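Local coordinates for uncharacterized protein (Streptomyces malaysiense, PDB 6ZYL), which catalyses the beta-hydroxylation of thioholgamide as a non-heme monooxygenase, probably using iron and 2-oxoglutarate like other members of the phytanoyl-CoA dioxygenase family, at residues N42-T45 with H46-E50; Q51-A54 with E55-Y59. One frame throughout, in Å; residues are numbered along the deposited sequence.

Contact 1 (N42-T45 with H46-E50); sequences NALT and HAEAE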
loop_
_atom_site.group_PDB
_atom_site.type_symbol
_atom_site.label_atom_id
_atom_site.label_comp_id
_atom_site.label_asym_id
_atom_site.label_seq_id
_atom_site.Cartn_x
_atom_site.Cartn_y
_atom_site.Cartn_z
ATOM N N ASN A 42 -16.007 -2.352 0.406
ATOM C CA ASN A 42 -16.046 -3.319 1.491
ATOM C C ASN A 42 -14.986 -4.392 1.283
ATOM O O ASN A 42 -14.734 -4.832 0.157
ATOM C CB ASN A 42 -17.438 -3.941 1.593
ATOM C CG ASN A 42 -18.457 -2.984 2.187
ATOM O OD1 ASN A 42 -18.103 -2.044 2.904
ATOM N ND2 ASN A 42 -19.729 -3.217 1.893
ATOM N N ALA A 43 -14.348 -4.795 2.379
ATOM C CA ALA A 43 -13.330 -5.836 2.342
ATOM C C ALA A 43 -13.470 -6.737 3.562
ATOM O O ALA A 43 -14.021 -7.839 3.473
ATOM C CB ALA A 43 -11.932 -5.217 2.282
ATOM N N LEU A 44 -12.987 -6.271 4.708
ATOM C CA LEU A 44 -13.059 -7.025 5.948
ATOM C C LEU A 44 -14.228 -6.542 6.797
ATOM O O LEU A 44 -14.606 -5.368 6.761
ATOM C CB LEU A 44 -11.759 -6.886 6.740
ATOM C CG LEU A 44 -10.615 -7.840 6.397
ATOM C CD1 LEU A 44 -10.298 -7.812 4.916
ATOM C CD2 LEU A 44 -9.378 -7.485 7.222
ATOM N N THR A 45 -14.806 -7.468 7.558
ATOM C CA THR A 45 -15.775 -7.096 8.576
ATOM C C THR A 45 -15.061 -6.408 9.737
ATOM O O THR A 45 -13.832 -6.440 9.853
ATOM C CB THR A 45 -16.528 -8.326 9.084
ATOM O OG1 THR A 45 -15.613 -9.211 9.744
ATOM C CG2 THR A 45 -17.205 -9.063 7.936
ATOM N N HIS A 46 -15.846 -5.776 10.612
ATOM C CA HIS A 46 -15.261 -5.186 11.813
ATOM C C HIS A 46 -14.505 -6.235 12.618
ATOM O O HIS A 46 -13.416 -5.967 13.140
ATOM C CB HIS A 46 -16.346 -4.540 12.675
ATOM C CG HIS A 46 -17.038 -3.386 12.019
ATOM N ND1 HIS A 46 -16.696 -2.074 12.268
ATOM C CD2 HIS A 46 -18.057 -3.347 11.128
ATOM C CE1 HIS A 46 -17.473 -1.277 11.556
ATOM N NE2 HIS A 46 -18.305 -2.025 10.854
ATOM N N ALA A 47 -15.068 -7.443 12.722
ATOM C CA ALA A 47 -14.428 -8.498 13.501
ATOM C C ALA A 47 -13.150 -8.982 12.829
ATOM O O ALA A 47 -12.148 -9.240 13.505
ATOM C CB ALA A 47 -15.400 -9.661 13.706
ATOM N N GLU A 48 -13.167 -9.117 11.501
ATOM C CA GLU A 48 -11.952 -9.489 10.785
ATOM C C GLU A 48 -10.897 -8.396 10.904
ATOM O O GLU A 48 -9.702 -8.686 11.048
ATOM C CB GLU A 48 -12.276 -9.770 9.318
ATOM C CG GLU A 48 -13.043 -11.061 9.097
ATOM C CD GLU A 48 -13.641 -11.166 7.707
ATOM O OE1 GLU A 48 -13.808 -10.124 7.039
ATOM O OE2 GLU A 48 -13.949 -12.299 7.284
ATOM N N ALA A 49 -11.320 -7.133 10.852
ATOM C CA ALA A 49 -10.373 -6.034 11.007
ATOM C C ALA A 49 -9.714 -6.068 12.380
ATOM O O ALA A 49 -8.495 -5.897 12.493
ATOM C CB ALA A 49 -11.077 -4.695 10.788
ATOM N N GLU A 50 -10.504 -6.289 13.435
ATOM C CA GLU A 50 -9.938 -6.347 14.778
ATOM C C GLU A 50 -9.020 -7.552 14.935
ATOM O O GLU A 50 -7.953 -7.450 15.552
ATOM C CB GLU A 50 -11.058 -6.382 15.821
ATOM C CG GLU A 50 -10.552 -6.466 17.255
ATOM C CD GLU A 50 -11.661 -6.374 18.291
ATOM O OE1 GLU A 50 -12.785 -5.956 17.941
ATOM O OE2 GLU A 50 -11.405 -6.724 19.463
HETATM O O HOH W 1 -14.928 -10.003 4.641
#
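T45 and E48 grip each other twice in a capping box at the start of helix 46-66. In one direction E48 N donates to T45 OG1 at 3.0 Å; in the other T45 N donates to E48 OE1 at 2.9 Å, a nearly straight bond (169°) that meets the carboxylate oxygen on its anti side, 29° out of plane. Threonine suits the N-cap because its hydroxyl stands one bond beyond CB: with chi1 at 64°, OG1 sits between the backbone N and the carbonyl carbon and faces the first turn. Glutamate three residues on is long enough to reach back, its chain extended beyond CG, and its negative charge would be favoured near the helix N terminus. The first helical backbone bond follows, A49 N to T45 O at 2.8 Å. A water donates to both A43 O and E48 OE1, so that this carboxylate oxygen receives two hydrogen bonds and ties the incoming loop to the helix. Beside these polar bonds, L44 crosses the aliphatic part of E48, its CG 3.9 Å from E48 CB, and its side chain also touches H92. The backbone of L44 is hydrogen-bonded to G207, and the small A49 lies buried against A206. On the threonine's other branch, the methyl T45 CG2 rests 3.7 Å from E48 OE1.

Contact 2 (Q51-A54 with E55-Y59); sequences QALA and ECQTY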
loop_
_atom_site.group_PDB
_atom_site.type_symbol
_atom_site.label_atom_id
_atom_site.label_comp_id
_atom_site.label_asym_id
_atom_site.label_seq_id
_atom_site.Cartn_x
_atom_site.Cartn_y
_atom_site.Cartn_z
ATOM N N GLN A 51 -9.417 -8.705 14.391
ATOM C CA GLN A 51 -8.568 -9.890 14.470
ATOM C C GLN A 51 -7.271 -9.675 13.699
ATOM O O GLN A 51 -6.180 -9.984 14.193
ATOM C CB GLN A 51 -9.322 -11.110 13.939
ATOM C CG GLN A 51 -8.541 -12.414 14.004
ATOM C CD GLN A 51 -8.004 -12.716 15.392
ATOM O OE1 GLN A 51 -8.585 -12.317 16.402
ATOM N NE2 GLN A 51 -6.886 -13.429 15.446
ATOM N N ALA A 52 -7.371 -9.131 12.484
ATOM C CA ALA A 52 -6.172 -8.820 11.715
ATOM C C ALA A 52 -5.276 -7.841 12.466
ATOM O O ALA A 52 -4.049 -7.991 12.473
ATOM C CB ALA A 52 -6.559 -8.253 10.349
ATOM N N LEU A 53 -5.871 -6.831 13.102
ATOM C CA LEU A 53 -5.073 -5.878 13.866
ATOM C C LEU A 53 -4.336 -6.572 15.004
ATOM O O LEU A 53 -3.164 -6.276 15.266
ATOM C CB LEU A 53 -5.966 -4.762 14.407
ATOM C CG LEU A 53 -5.274 -3.708 15.273
ATOM C CD1 LEU A 53 -4.180 -2.998 14.492
ATOM C CD2 LEU A 53 -6.288 -2.704 15.810
ATOM N N ALA A 54 -5.006 -7.497 15.694
ATOM C CA ALA A 54 -4.348 -8.240 16.764
ATOM C C ALA A 54 -3.184 -9.062 16.223
ATOM O O ALA A 54 -2.106 -9.102 16.828
ATOM C CB ALA A 54 -5.356 -9.143 17.475
ATOM N N GLU A 55 -3.385 -9.726 15.084
ATOM C CA GLU A 55 -2.309 -10.509 14.484
ATOM C C GLU A 55 -1.181 -9.609 13.996
ATOM O O GLU A 55 -0.004 -9.974 14.091
ATOM C CB GLU A 55 -2.866 -11.355 13.339
ATOM C CG GLU A 55 -3.908 -12.363 13.793
ATOM C CD GLU A 55 -4.572 -13.093 12.641
ATOM O OE1 GLU A 55 -4.114 -12.941 11.490
ATOM O OE2 GLU A 55 -5.555 -13.822 12.891
ATOM N N CYS A 56 -1.502 -8.428 13.528
ATOM C CA CYS A 56 -0.495 -7.502 13.101
ATOM C C CYS A 56 0.368 -7.053 14.264
ATOM O O CYS A 56 1.529 -6.980 14.160
ATOM C CB CYS A 56 -1.131 -6.322 12.407
ATOM S SG CYS A 56 -0.111 -4.935 12.102
ATOM N N GLN A 57 -0.264 -6.762 15.369
ATOM C CA GLN A 57 0.419 -6.344 16.576
ATOM C C GLN A 57 1.304 -7.468 17.143
ATOM O O GLN A 57 2.368 -7.237 17.577
ATOM C CB GLN A 57 -0.537 -5.727 17.576
ATOM C CG GLN A 57 -1.033 -4.378 17.133
ATOM C CD GLN A 57 -2.030 -3.754 18.061
ATOM O OE1 GLN A 57 -2.874 -4.408 18.591
ATOM N NE2 GLN A 57 -1.911 -2.473 18.268
ATOM N N THR A 58 0.827 -8.679 17.071
ATOM C CA THR A 58 1.586 -9.820 17.469
ATOM C C THR A 58 2.825 -9.952 16.567
ATOM O O THR A 58 3.877 -10.170 17.024
ATOM C CB THR A 58 0.743 -11.102 17.438
ATOM O OG1 THR A 58 -0.219 -11.063 18.467
ATOM C CG2 THR A 58 1.595 -12.306 17.637
ATOM N N TYR A 59 2.654 -9.758 15.284
ATOM C CA TYR A 59 3.730 -9.820 14.341
ATOM C C TYR A 59 4.792 -8.738 14.596
ATOM O O TYR A 59 5.929 -9.017 14.563
ATOM C CB TYR A 59 3.155 -9.721 12.936
ATOM C CG TYR A 59 4.052 -9.140 11.911
ATOM C CD1 TYR A 59 4.954 -9.928 11.229
ATOM C CD2 TYR A 59 4.004 -7.830 11.609
ATOM C CE1 TYR A 59 5.775 -9.413 10.299
ATOM C CE2 TYR A 59 4.810 -7.305 10.666
ATOM C CZ TYR A 59 5.702 -8.103 10.022
ATOM O OH TYR A 59 6.486 -7.567 9.136
HETATM O O HOH W 2 -1.951 -8.851 19.645
#
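Q51 and E55 meet in an i to i+4 contact in the middle of helix 46-66, where one flank faces the protein and another faces solvent. Four successive backbone bonds carry it, from E55 N to Q51 O through T58 N to A54 O. A side-chain bond spans the same step: Q51 NE2 donates to E55 OE2 at 2.9 Å, with a nearly straight N-H...O angle of 165° and nearly in the plane of its own amide. The amide and carboxylate planes nevertheless stand 71° apart. Q51 reaches down the helix because its chain bends at chi2 (54°), while E55 runs extended beyond CG. The other carboxylate oxygen, E55 OE1, forms a salt bridge with R88, tying this helix to helix 84-90, which lies beside the double-stranded beta-helix core expected of the phytanoyl-CoA dioxygenase family. Losing the E55 carboxylate to an alanine here is likely to leave R88 without this partner and the Q51 amide free to turn. The small A52 and C56 suit the buried flank, packing on helix 84-90. L53 and Q57 both touch F230, and L53 CG lies 4.2 Å from Q57 OE1. On the exposed flank a water donates to A54 O at 2.8 Å and also hydrogen-bonds T58 OG1, 3.0 Å away.

Overall arrangement
From the N terminus, the chain leaves edge strand 37-41 of the large mixed sheet and turns through the loop 42-45 into helix 46-66. Contact 1 closes that turn where the helix begins; contact 2 closes no loop and simply carries the same helix onward. The two lie in series, neither nested nor crossing, with centres about 13 Å apart, and L44 CD2 meets A52 CB at 4.3 Å to join them. Their outside partners differ, and so the first two thirds of the helix are fastened in two places: contact 1 on the loop D205 to G207, shortly before strand 209-212, and contact 2 on helix 84-90 and on F230 of strand 229-237 in the sheet.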